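Local coordinates for protein beta-N-acetylglucosaminidase (Thermotoga maritima, PDB 3WO8) that probably hydrolyses terminal non-reducing N-acetyl-D-hexosamine residues in N-acetyl-beta-D-hexosaminides, as a two-domain glycosidase of family 3 that pairs as a dimer, at residues 112-117 and 159-164; 118-123 and 325-330; 71-76 and 80-85; 153-158 and 210-215. One frame throughout, in Å; residues are numbered along the deposited sequence.

Contact 1 of 4, residues 112-117 and 159-164; sequences KIMEIV and EGYLEG
Lys-112 and Gly-164 mark the close approach of helices 112-117 and 159-164, with their CA atoms 4.0 Å apart. The two short axes come within 8.9 Å and cross at -36°, running in broadly the same direction. Gly-164 permits this. A CB on it would collide with the backbone N of Lys-112. The carbonyl O of Gly-164 meets Lys-112 CA in a CA-H...O contact of 3.4 Å.

The same oxygen is flanked by side chains. Lys-112 has CG anti to its N (chi1 -168°) and bends at chi2, which brings CD to 3.5 Å from Gly-164 O while the amine leads away. Glu-115 CB lies 3.7 Å from Gly-164 O. Its OE2 is also near, but both atoms are acceptors and no hydrogen bond forms. Further along, Met-114 extends beyond CG, and its methyl CE reaches CE1 of Tyr-161 at 4.1 Å, oblique to the ring.

On another side of helix 100-117, Ile-113 packs on Ile-116 of the second subunit. Tyr-161 also touches Tyr-106 and Ser-107 of helix 100-117. Met-114 and Tyr-161 both rest on Val-122 of strand 121-122, so the two helices pack against that strand as well as each other.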
loop_
_atom_site.group_PDB
_atom_site.type_symbol
_atom_site.label_atom_id
_atom_site.label_comp_id
_atom_site.label_asym_id
_atom_site.label_seq_id
_atom_site.Cartn_x
_atom_site.Cartn_y
_atom_site.Cartn_z
ATOM N N LYS B 112 -5.713 9.690 6.043
ATOM C CA LYS B 112 -6.083 8.704 7.032
ATOM C C LYS B 112 -5.087 7.530 6.954
ATOM O O LYS B 112 -4.614 7.010 7.952
ATOM C CB LYS B 112 -7.552 8.282 6.839
ATOM C CG LYS B 112 -8.127 7.480 7.999
ATOM C CD LYS B 112 -8.499 8.341 9.222
ATOM C CE LYS B 112 -8.920 7.525 10.453
ATOM N NZ LYS B 112 -7.863 6.567 10.897
ATOM N N ILE B 113 -4.692 7.166 5.749
ATOM C CA ILE B 113 -3.658 6.155 5.606
ATOM C C ILE B 113 -2.265 6.589 6.132
ATOM O O ILE B 113 -1.561 5.829 6.784
ATOM C CB ILE B 113 -3.606 5.674 4.148
ATOM C CG1 ILE B 113 -4.922 4.913 3.838
ATOM C CG2 ILE B 113 -2.412 4.749 3.947
ATOM C CD1 ILE B 113 -5.106 4.628 2.357
ATOM N N MET B 114 -1.863 7.807 5.845
ATOM C CA MET B 114 -0.584 8.264 6.338
ATOM C C MET B 114 -0.581 8.117 7.838
ATOM O O MET B 114 0.389 7.670 8.462
ATOM C CB MET B 114 -0.363 9.721 5.936
ATOM C CG MET B 114 0.170 9.881 4.529
ATOM S SD MET B 114 -0.197 11.527 3.926
ATOM C CE MET B 114 0.017 11.360 2.154
ATOM N N GLU B 115 -1.725 8.441 8.416
ATOM C CA GLU B 115 -1.851 8.448 9.841
ATOM C C GLU B 115 -1.671 7.085 10.484
ATOM O O GLU B 115 -1.008 6.939 11.527
ATOM C CB GLU B 115 -3.200 8.982 10.201
ATOM C CG GLU B 115 -3.224 9.505 11.609
ATOM C CD GLU B 115 -4.313 8.883 12.379
ATOM O OE1 GLU B 115 -4.110 7.716 12.789
ATOM O OE2 GLU B 115 -5.350 9.565 12.519
ATOM N N ILE B 116 -2.300 6.093 9.856
ATOM C CA ILE B 116 -2.234 4.721 10.310
ATOM C C ILE B 116 -0.795 4.233 10.229
ATOM O O ILE B 116 -0.329 3.477 11.086
ATOM C CB ILE B 116 -3.171 3.856 9.468
ATOM C CG1 ILE B 116 -4.594 4.095 9.933
ATOM C CG2 ILE B 116 -2.852 2.383 9.629
ATOM C CD1 ILE B 116 -5.674 3.580 9.003
ATOM N N VAL B 117 -0.109 4.692 9.195
ATOM C CA VAL B 117 1.243 4.261 8.912
ATOM C C VAL B 117 2.180 4.901 9.928
ATOM O O VAL B 117 3.172 4.311 10.338
ATOM C CB VAL B 117 1.631 4.734 7.507
ATOM C CG1 VAL B 117 3.083 4.475 7.239
ATOM C CG2 VAL B 117 0.813 4.049 6.436
ATOM N N GLU B 159 -7.974 20.704 3.986
ATOM C CA GLU B 159 -9.063 20.220 4.846
ATOM C C GLU B 159 -9.055 18.699 4.911
ATOM O O GLU B 159 -9.087 18.118 6.008
ATOM C CB GLU B 159 -10.430 20.680 4.321
ATOM C CG GLU B 159 -10.731 22.169 4.520
ATOM C CD GLU B 159 -11.832 22.713 3.603
ATOM O OE1 GLU B 159 -12.584 21.905 2.999
ATOM O OE2 GLU B 159 -11.933 23.959 3.480
ATOM N N GLY B 160 -8.998 18.072 3.725
ATOM C CA GLY B 160 -8.929 16.606 3.612
ATOM C C GLY B 160 -7.819 15.998 4.459
ATOM O O GLY B 160 -8.053 15.123 5.305
ATOM N N TYR B 161 -6.604 16.496 4.272
ATOM C CA TYR B 161 -5.471 15.943 4.978
ATOM C C TYR B 161 -5.625 16.136 6.484
ATOM O O TYR B 161 -5.210 15.299 7.278
ATOM C CB TYR B 161 -4.168 16.600 4.517
ATOM C CG TYR B 161 -3.626 16.179 3.161
ATOM C CD1 TYR B 161 -3.120 14.898 2.949
ATOM C CD2 TYR B 161 -3.579 17.080 2.089
ATOM C CE1 TYR B 161 -2.614 14.520 1.698
ATOM C CE2 TYR B 161 -3.085 16.701 0.829
ATOM C CZ TYR B 161 -2.601 15.419 0.640
ATOM O OH TYR B 161 -2.075 15.041 -0.578
ATOM N N LEU B 162 -6.170 17.260 6.904
ATOM C CA LEU B 162 -6.313 17.461 8.356
ATOM C C LEU B 162 -7.394 16.552 8.910
ATOM O O LEU B 162 -7.239 16.013 10.008
ATOM C CB LEU B 162 -6.649 18.900 8.711
ATOM C CG LEU B 162 -5.542 19.886 8.378
ATOM C CD1 LEU B 162 -6.113 21.150 7.737
ATOM C CD2 LEU B 162 -4.734 20.191 9.644
ATOM N N GLU B 163 -8.482 16.380 8.152
ATOM C CA GLU B 163 -9.575 15.549 8.609
ATOM C C GLU B 163 -8.966 14.171 8.822
ATOM O O GLU B 163 -9.229 13.541 9.829
ATOM C CB GLU B 163 -10.720 15.497 7.577
ATOM C CG GLU B 163 -12.158 15.561 8.119
ATOM C CD GLU B 163 -12.430 14.636 9.311
ATOM O OE1 GLU B 163 -12.819 13.461 9.085
ATOM O OE2 GLU B 163 -12.275 15.099 10.475
ATOM N N GLY B 164 -8.110 13.734 7.884
ATOM C CA GLY B 164 -7.503 12.382 7.920
ATOM C C GLY B 164 -6.472 12.155 9.019
ATOM O O GLY B 164 -6.251 11.026 9.487
#

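Contact 2 of 4, residues 118-123 and 325-330; sequences GLNMVF and AFAKKN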
loop_
_atom_site.group_PDB
_atom_site.type_symbol
_atom_site.label_atom_id
_atom_site.label_comp_id
_atom_site.label_asym_id
_atom_site.label_seq_id
_atom_site.Cartn_x
_atom_site.Cartn_y
_atom_site.Cartn_z
ATOM N N GLY B 118 1.874 6.142 10.295
ATOM C CA GLY B 118 2.599 6.820 11.340
ATOM C C GLY B 118 3.115 8.180 10.947
ATOM O O GLY B 118 3.809 8.810 11.702
ATOM N N LEU B 119 2.833 8.601 9.736
ATOM C CA LEU B 119 3.119 9.937 9.329
ATOM C C LEU B 119 2.113 10.888 9.978
ATOM O O LEU B 119 0.931 10.558 10.154
ATOM C CB LEU B 119 2.981 10.072 7.818
ATOM C CG LEU B 119 3.989 9.459 6.850
ATOM C CD1 LEU B 119 5.394 9.431 7.434
ATOM C CD2 LEU B 119 3.530 8.076 6.432
ATOM N N ASN B 120 2.576 12.085 10.318
ATOM C CA ASN B 120 1.690 13.100 10.871
ATOM C C ASN B 120 1.780 14.432 10.125
ATOM O O ASN B 120 1.263 15.424 10.571
ATOM C CB ASN B 120 1.965 13.234 12.356
ATOM C CG ASN B 120 3.352 13.788 12.656
ATOM O OD1 ASN B 120 4.118 14.169 11.759
ATOM N ND2 ASN B 120 3.680 13.841 13.915
ATOM N N MET B 121 2.393 14.421 8.947
ATOM C CA MET B 121 2.531 15.586 8.126
ATOM C C MET B 121 2.772 15.111 6.717
ATOM O O MET B 121 3.262 13.978 6.535
ATOM C CB MET B 121 3.757 16.364 8.583
ATOM C CG MET B 121 4.119 17.591 7.725
ATOM S SD MET B 121 5.356 18.701 8.474
ATOM C CE MET B 121 4.581 18.963 10.035
ATOM N N VAL B 122 2.460 15.965 5.735
ATOM C CA VAL B 122 2.818 15.682 4.354
ATOM C C VAL B 122 3.237 16.928 3.611
ATOM O O VAL B 122 2.667 17.988 3.789
ATOM C CB VAL B 122 1.664 14.994 3.562
ATOM C CG1 VAL B 122 0.411 15.842 3.554
ATOM C CG2 VAL B 122 2.075 14.707 2.131
ATOM N N PHE B 123 4.192 16.791 2.718
ATOM C CA PHE B 123 4.558 17.922 1.925
ATOM C C PHE B 123 3.648 18.083 0.746
ATOM O O PHE B 123 4.065 18.078 -0.362
ATOM C CB PHE B 123 6.054 17.903 1.571
ATOM C CG PHE B 123 6.963 18.040 2.798
ATOM C CD1 PHE B 123 6.687 18.959 3.783
ATOM C CD2 PHE B 123 8.060 17.259 2.957
ATOM C CE1 PHE B 123 7.494 19.103 4.889
ATOM C CE2 PHE B 123 8.874 17.399 4.059
ATOM C CZ PHE B 123 8.594 18.319 5.034
ATOM N N ALA B 325 2.320 19.797 19.398
ATOM C CA ALA B 325 1.300 19.531 20.415
ATOM C C ALA B 325 -0.080 19.214 19.848
ATOM O O ALA B 325 -0.864 18.592 20.533
ATOM C CB ALA B 325 1.196 20.677 21.394
ATOM N N PHE B 326 -0.396 19.620 18.621
ATOM C CA PHE B 326 -1.632 19.139 17.994
ATOM C C PHE B 326 -1.459 18.068 16.906
ATOM O O PHE B 326 -2.425 17.612 16.341
ATOM C CB PHE B 326 -2.540 20.295 17.510
ATOM C CG PHE B 326 -1.959 21.160 16.429
ATOM C CD1 PHE B 326 -1.558 20.640 15.213
ATOM C CD2 PHE B 326 -1.884 22.532 16.615
ATOM C CE1 PHE B 326 -1.048 21.472 14.224
ATOM C CE2 PHE B 326 -1.373 23.365 15.634
ATOM C CZ PHE B 326 -0.957 22.835 14.429
ATOM N N ALA B 327 -0.249 17.648 16.608
ATOM C CA ALA B 327 -0.074 16.592 15.625
ATOM C C ALA B 327 -0.419 15.274 16.274
ATOM O O ALA B 327 -0.145 15.089 17.463
ATOM C CB ALA B 327 1.355 16.570 15.106
ATOM N N LYS B 328 -1.014 14.378 15.488
ATOM C CA LYS B 328 -1.243 12.967 15.879
ATOM C C LYS B 328 0.046 12.294 16.363
ATOM O O LYS B 328 1.134 12.684 15.978
ATOM C CB LYS B 328 -1.823 12.158 14.699
ATOM C CG LYS B 328 -3.207 12.590 14.225
ATOM C CD LYS B 328 -4.162 12.846 15.381
ATOM C CE LYS B 328 -5.606 12.763 14.925
ATOM N NZ LYS B 328 -6.512 13.226 16.007
ATOM N N LYS B 329 -0.086 11.267 17.183
ATOM C CA LYS B 329 1.054 10.752 17.938
ATOM C C LYS B 329 1.289 9.238 17.929
ATOM O O LYS B 329 2.316 8.791 18.413
ATOM C CB LYS B 329 0.925 11.223 19.396
ATOM C CG LYS B 329 1.094 12.736 19.576
ATOM C CD LYS B 329 1.598 13.117 20.977
ATOM C CE LYS B 329 1.603 14.628 21.203
ATOM N NZ LYS B 329 2.464 15.345 20.216
ATOM N N ASN B 330 0.348 8.449 17.428
ATOM C CA ASN B 330 0.463 6.968 17.443
ATOM C C ASN B 330 1.776 6.457 16.851
ATOM O O ASN B 330 2.379 7.147 16.025
ATOM C CB ASN B 330 -0.751 6.314 16.750
ATOM C CG ASN B 330 -0.787 6.540 15.233
ATOM O OD1 ASN B 330 -1.065 5.597 14.476
ATOM N ND2 ASN B 330 -0.541 7.774 14.780
#
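Asn-120 ND2 has two carbonyl acceptors, Lys-328 O across the contact and Phe-69 O, just ahead of strand 70-72. The bond from Asn-120 ND2 to Lys-328 O is weak at 3.5 Å, although nearly straight (169°). The other end of the amide, OD1, accepts from the backbone N of Ile-71. These bonds fix the rotation of the buried amide.

The side chain places CG between the backbone N and the carbonyl carbon (chi1 66°). From there ND2 faces segment 325-330. The methyl CB of Ala-327 lies 3.8 Å from Asn-120 ND2, and Lys-328 O is 3.8 Å from Asn-120 CB. Ala-327 also packs on Ile-167 of the next strand, while Lys-328 sends its chain away and touches Glu-115.

Two residues before Asn-120, Gly-118 ends the helix. Its positive phi makes it the C-prime residue of a Schellman motif that closes helix 100-117. Leu-119 N bonds to Met-114 O, and Gly-118 N to Glu-115 O. A side chain on Gly-118 would jam against the preceding carbonyl.

The setting is that of a TIM barrel. The chain leaving helix 310-326 passes the N-terminal end of strand 121-122, which lies between strands 70-72 and 167-173.

Contact 3 of 4, residues 71-76 and 80-85; sequences ISSDHE and LEVLKY
Leu-80 lies side by side with Glu-76, pointing the same way. Leu-80 CD2 is 3.5 Å from Glu-76 OE2. A water links the two residues: it accepts from Leu-80 N at 3.0 Å and lies 2.7 Å from Glu-76 OE1. Arg-141 and Lys-171 form salt bridges with Glu-76 OE2.

Glu-81 comes next and covers one face of the His-75 ring. Its CA sits 4.1 Å from the ring centroid as a CH-pi contact. Its carboxylate is bonded to other groups, OE1 to Ser-88 OG and OE2 to the backbone N of Gly-78 and Ser-89.

Val-82 CG2 touches Ser-73 OG and His-75 CD2, each at 3.8 Å. Ser-73 OG also accepts from His-75 N at 3.0 Å, an ST turn, and His-75 centres an inverse gamma turn. With CG anti to N (chi1 -154°), the ring of His-75 swings across to residues 81-83.

Leu-83 packs its CD1 3.7 Å from His-75 CB, and Leu-83 O receives a weak, bent bond from His-75 NE2 (3.3 Å, 125°). With an alanine here in place of His-75 the ring and its NE2 are gone, which would probably open a gap beside Glu-81 CA and Leu-83 and leave Leu-83 O without this weak donor.

Leu-80 and Val-82 also pack on Ala-371 of the second subunit. The loop follows strand 70-72 and precedes helix 92-96. Val-82 and Leu-83 lean on helix 47-50, and His-75 and Leu-83 on Met-114 of helix 100-117.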
loop_
_atom_site.group_PDB
_atom_site.type_symbol
_atom_site.label_atom_id
_atom_site.label_comp_id
_atom_site.label_asym_id
_atom_site.label_seq_id
_atom_site.Cartn_x
_atom_site.Cartn_y
_atom_site.Cartn_z
ATOM N N ILE B 71 6.680 13.743 11.284
ATOM C CA ILE B 71 7.087 12.691 10.352
ATOM C C ILE B 71 6.341 12.866 9.059
ATOM O O ILE B 71 5.101 12.815 9.023
ATOM C CB ILE B 71 6.847 11.306 10.958
ATOM C CG1 ILE B 71 7.423 11.291 12.382
ATOM C CG2 ILE B 71 7.579 10.247 10.138
ATOM C CD1 ILE B 71 7.447 9.952 13.112
ATOM N N SER B 72 7.084 13.125 7.989
ATOM C CA SER B 72 6.445 13.501 6.740
ATOM C C SER B 72 7.039 12.738 5.561
ATOM O O SER B 72 7.988 11.959 5.761
ATOM C CB SER B 72 6.518 15.001 6.506
ATOM O OG SER B 72 5.929 15.322 5.246
ATOM N N SER B 73 6.452 12.965 4.370
ATOM C CA SER B 73 6.866 12.342 3.148
ATOM C C SER B 73 6.475 13.298 2.016
ATOM O O SER B 73 5.726 14.215 2.279
ATOM C CB SER B 73 6.127 11.024 2.965
ATOM O OG SER B 73 4.966 11.168 2.101
ATOM N N ASP B 74 6.975 13.059 0.794
ATOM C CA ASP B 74 6.636 13.841 -0.384
ATOM C C ASP B 74 5.533 13.205 -1.187
ATOM O O ASP B 74 5.463 13.356 -2.394
ATOM C CB ASP B 74 7.831 13.988 -1.302
ATOM C CG ASP B 74 8.943 14.749 -0.675
ATOM O OD1 ASP B 74 8.615 15.716 0.014
ATOM O OD2 ASP B 74 10.138 14.381 -0.855
ATOM N N HIS B 75 4.645 12.495 -0.528
ATOM C CA HIS B 75 3.588 11.837 -1.253
ATOM C C HIS B 75 2.528 12.836 -1.683
ATOM O O HIS B 75 1.518 12.998 -1.024
ATOM C CB HIS B 75 2.963 10.754 -0.393
ATOM C CG HIS B 75 2.358 9.676 -1.196
ATOM N ND1 HIS B 75 1.096 9.756 -1.742
ATOM C CD2 HIS B 75 2.877 8.509 -1.610
ATOM C CE1 HIS B 75 0.849 8.653 -2.426
ATOM N NE2 HIS B 75 1.922 7.885 -2.369
ATOM N N GLU B 76 2.794 13.523 -2.769
ATOM C CA GLU B 76 1.835 14.457 -3.356
ATOM C C GLU B 76 0.644 13.746 -3.981
ATOM O O GLU B 76 -0.479 14.207 -3.855
ATOM C CB GLU B 76 2.523 15.287 -4.456
ATOM C CG GLU B 76 3.639 16.169 -3.926
ATOM C CD GLU B 76 4.278 17.057 -4.982
ATOM O OE1 GLU B 76 3.804 17.082 -6.140
ATOM O OE2 GLU B 76 5.269 17.723 -4.630
ATOM N N LEU B 80 4.439 12.405 -8.142
ATOM C CA LEU B 80 5.313 12.113 -7.045
ATOM C C LEU B 80 4.567 11.261 -6.081
ATOM O O LEU B 80 3.654 11.743 -5.411
ATOM C CB LEU B 80 5.808 13.398 -6.365
ATOM C CG LEU B 80 7.111 14.002 -6.850
ATOM C CD1 LEU B 80 7.207 13.884 -8.357
ATOM C CD2 LEU B 80 7.204 15.460 -6.412
ATOM N N GLU B 81 4.954 9.994 -6.014
ATOM C CA GLU B 81 4.287 9.036 -5.121
ATOM C C GLU B 81 5.341 8.132 -4.536
ATOM O O GLU B 81 6.164 7.652 -5.244
ATOM C CB GLU B 81 3.210 8.216 -5.853
ATOM C CG GLU B 81 2.016 9.037 -6.285
ATOM C CD GLU B 81 0.845 8.224 -6.882
ATOM O OE1 GLU B 81 1.078 7.141 -7.466
ATOM O OE2 GLU B 81 -0.321 8.684 -6.753
ATOM N N VAL B 82 5.309 7.951 -3.233
ATOM C CA VAL B 82 6.349 7.260 -2.490
ATOM C C VAL B 82 5.830 6.257 -1.453
ATOM O O VAL B 82 6.602 5.466 -0.913
ATOM C CB VAL B 82 7.287 8.286 -1.756
ATOM C CG1 VAL B 82 7.949 9.223 -2.752
ATOM C CG2 VAL B 82 6.550 9.136 -0.720
ATOM N N LEU B 83 4.539 6.273 -1.162
ATOM C CA LEU B 83 3.960 5.418 -0.143
ATOM C C LEU B 83 3.138 4.344 -0.833
ATOM O O LEU B 83 2.165 4.656 -1.533
ATOM C CB LEU B 83 3.032 6.192 0.760
ATOM C CG LEU B 83 3.592 7.350 1.588
ATOM C CD1 LEU B 83 2.457 8.198 2.174
ATOM C CD2 LEU B 83 4.441 6.812 2.725
ATOM N N LYS B 84 3.519 3.082 -0.655
ATOM C CA LYS B 84 2.769 1.987 -1.272
ATOM C C LYS B 84 1.329 1.911 -0.778
ATOM O O LYS B 84 0.443 1.553 -1.534
ATOM C CB LYS B 84 3.457 0.638 -1.060
ATOM C CG LYS B 84 3.556 0.126 0.364
ATOM C CD LYS B 84 4.568 -1.033 0.450
ATOM C CE LYS B 84 3.970 -2.429 0.268
ATOM N NZ LYS B 84 3.513 -2.963 1.603
ATOM N N TYR B 85 1.118 2.329 0.466
ATOM C CA TYR B 85 -0.149 2.245 1.154
ATOM C C TYR B 85 -1.277 3.127 0.615
ATOM O O TYR B 85 -2.436 2.897 0.900
ATOM C CB TYR B 85 0.057 2.601 2.615
ATOM C CG TYR B 85 1.239 1.909 3.227
ATOM C CD1 TYR B 85 1.226 0.544 3.413
ATOM C CD2 TYR B 85 2.379 2.621 3.617
ATOM C CE1 TYR B 85 2.281 -0.111 3.986
ATOM C CE2 TYR B 85 3.469 1.976 4.192
ATOM C CZ TYR B 85 3.407 0.598 4.374
ATOM O OH TYR B 85 4.445 -0.094 4.937
HETATM O O HOH W 1 2.932 14.916 -7.543
#

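Contact 4 of 4, residues 153-158 and 210-215; sequences HGARAC and EREKKV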
loop_
_atom_site.group_PDB
_atom_site.type_symbol
_atom_site.label_atom_id
_atom_site.label_comp_id
_atom_site.label_asym_id
_atom_site.label_seq_id
_atom_site.Cartn_x
_atom_site.Cartn_y
_atom_site.Cartn_z
ATOM N N HIS B 153 -9.200 23.985 -4.768
ATOM C CA HIS B 153 -8.688 22.640 -4.587
ATOM C C HIS B 153 -7.681 22.587 -3.437
ATOM O O HIS B 153 -7.728 21.668 -2.598
ATOM C CB HIS B 153 -8.137 22.120 -5.881
ATOM C CG HIS B 153 -9.202 21.776 -6.869
ATOM N ND1 HIS B 153 -9.766 22.710 -7.707
ATOM C CD2 HIS B 153 -9.803 20.600 -7.162
ATOM C CE1 HIS B 153 -10.657 22.122 -8.486
ATOM N NE2 HIS B 153 -10.701 20.841 -8.175
ATOM N N GLY B 154 -6.835 23.610 -3.344
ATOM C CA GLY B 154 -5.841 23.672 -2.288
ATOM C C GLY B 154 -6.404 23.612 -0.877
ATOM O O GLY B 154 -5.825 22.950 0.048
ATOM N N ALA B 155 -7.516 24.320 -0.684
ATOM C CA ALA B 155 -8.076 24.422 0.659
ATOM C C ALA B 155 -8.816 23.150 0.933
ATOM O O ALA B 155 -8.634 22.547 1.991
ATOM C CB ALA B 155 -8.985 25.629 0.818
ATOM N N ARG B 156 -9.587 22.695 -0.048
ATOM C CA ARG B 156 -10.232 21.369 0.091
ATOM C C ARG B 156 -9.202 20.281 0.444
ATOM O O ARG B 156 -9.447 19.436 1.304
ATOM C CB ARG B 156 -10.978 20.986 -1.185
ATOM C CG ARG B 156 -12.040 21.994 -1.617
ATOM C CD ARG B 156 -13.452 21.698 -1.133
ATOM N NE ARG B 156 -13.542 21.272 0.269
ATOM C CZ ARG B 156 -14.480 20.423 0.728
ATOM N NH1 ARG B 156 -15.413 19.908 -0.092
ATOM N NH2 ARG B 156 -14.483 20.065 2.009
ATOM N N ALA B 157 -8.035 20.350 -0.189
ATOM C CA ALA B 157 -6.984 19.382 0.040
ATOM C C ALA B 157 -6.438 19.482 1.436
ATOM O O ALA B 157 -6.217 18.472 2.128
ATOM C CB ALA B 157 -5.864 19.607 -0.947
ATOM N N CYS B 158 -6.202 20.715 1.863
ATOM C CA CYS B 158 -5.675 20.894 3.197
ATOM C C CYS B 158 -6.702 20.378 4.212
ATOM O O CYS B 158 -6.343 19.661 5.159
ATOM C CB CYS B 158 -5.295 22.346 3.428
ATOM S SG CYS B 158 -3.823 22.904 2.523
ATOM N N GLU B 210 -5.881 31.814 5.410
ATOM C CA GLU B 210 -6.843 32.483 6.286
ATOM C C GLU B 210 -8.084 31.628 6.615
ATOM O O GLU B 210 -8.909 32.014 7.442
ATOM C CB GLU B 210 -7.211 33.861 5.719
ATOM C CG GLU B 210 -8.071 33.866 4.456
ATOM C CD GLU B 210 -7.731 35.025 3.512
ATOM O OE1 GLU B 210 -6.769 35.802 3.782
ATOM O OE2 GLU B 210 -8.426 35.141 2.472
ATOM N N ARG B 211 -8.184 30.460 5.989
ATOM C CA ARG B 211 -9.187 29.477 6.353
ATOM C C ARG B 211 -8.649 28.398 7.314
ATOM O O ARG B 211 -9.415 27.865 8.119
ATOM C CB ARG B 211 -9.773 28.837 5.092
ATOM C CG ARG B 211 -10.677 29.778 4.303
ATOM C CD ARG B 211 -11.098 29.215 2.943
ATOM N NE ARG B 211 -11.831 27.944 3.036
ATOM C CZ ARG B 211 -12.400 27.306 2.004
ATOM N NH1 ARG B 211 -13.038 26.150 2.206
ATOM N NH2 ARG B 211 -12.336 27.805 0.768
ATOM N N GLU B 212 -7.357 28.076 7.251
ATOM C CA GLU B 212 -6.831 26.906 7.971
ATOM C C GLU B 212 -5.554 27.276 8.688
ATOM O O GLU B 212 -4.460 27.195 8.140
ATOM C CB GLU B 212 -6.514 25.749 7.013
ATOM C CG GLU B 212 -7.329 25.674 5.732
ATOM C CD GLU B 212 -8.599 24.896 5.908
ATOM O OE1 GLU B 212 -9.430 24.968 4.972
ATOM O OE2 GLU B 212 -8.755 24.228 6.967
ATOM N N LYS B 213 -5.676 27.694 9.925
ATOM C CA LYS B 213 -4.487 28.043 10.705
ATOM C C LYS B 213 -3.559 26.834 10.937
ATOM O O LYS B 213 -2.348 27.037 11.137
ATOM C CB LYS B 213 -4.883 28.706 12.043
ATOM C CG LYS B 213 -5.274 30.182 11.917
ATOM C CD LYS B 213 -5.958 30.726 13.181
ATOM C CE LYS B 213 -6.013 32.253 13.209
ATOM N NZ LYS B 213 -6.231 32.849 11.856
ATOM N N LYS B 214 -4.112 25.605 10.882
ATOM C CA LYS B 214 -3.369 24.377 11.266
ATOM C C LYS B 214 -2.412 23.820 10.183
ATOM O O LYS B 214 -1.632 22.906 10.426
ATOM C CB LYS B 214 -4.332 23.306 11.780
ATOM C CG LYS B 214 -4.884 23.645 13.156
ATOM C CD LYS B 214 -5.743 22.553 13.780
ATOM C CE LYS B 214 -4.899 21.518 14.506
ATOM N NZ LYS B 214 -5.699 20.629 15.402
ATOM N N VAL B 215 -2.460 24.425 9.010
ATOM C CA VAL B 215 -1.470 24.255 7.944
ATOM C C VAL B 215 0.005 24.683 8.224
ATOM O O VAL B 215 0.282 25.549 9.068
ATOM C CB VAL B 215 -1.989 25.078 6.747
ATOM C CG1 VAL B 215 -0.935 25.292 5.690
ATOM C CG2 VAL B 215 -3.238 24.418 6.161
#
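Ala-155 CB sits over one face of the Arg-211 guanidinium, 3.9 Å above its plane and over its centre. The arginine starts with CG beside the backbone N, extends at chi2, then bends at chi3 (59°). That bend lays the flat group across the methyl. The polar end is tied to helix 147-164 too, because NH1 forms a salt bridge with Glu-159 OE2. The methyl lies against one face, and the salt bridge ties one nitrogen.

Glu-212 bends back at chi2 (-88°). Its OE1 comes to 3.9 Å from Ala-155 O, with no hydrogen bond between them. The same carboxylate is close to that of Glu-159, and nearby Arg-211 may ease the like charges.

Cys-158 and Val-215 form the deeper pair. Val-215 CG2 touches both Cys-158 SG and Cys-158 CB, each at 4.0 Å. A type I turn from Glu-212 to Val-215 brings the valine in. Val-208, Pro-168 and Ile-170 pack round this pair.

Such packing is part of the alternating helix and strand layout of a TIM barrel. Helix 147-164 meets the turn that leads from helix 203-211 into strand 216-219.

Contacts 1 and 2 have centres 9 Å apart and meet where Tyr-161 CD1 lies 3.7 Å from Val-122 CG1. Contacts 2 and 3 join at the seam between strands 70-72 and 121-122, where Phe-123 N bonds to Ser-73 O at 3.0 Å. Contact 1 meets contact 3 through Met-114 CG and Leu-83 CD1, 3.7 Å apart, and both reach the second subunit. Contact 4 uses the same helix 147-164 as contact 1, and its Lys-214 makes a cation-pi contact with Phe-326 of contact 2. Contacts 3 and 4 do not touch, their nearest atoms being about 8 Å apart. Contact 3 follows the C-terminal end of its strand, the side where TIM barrels carry their active sites.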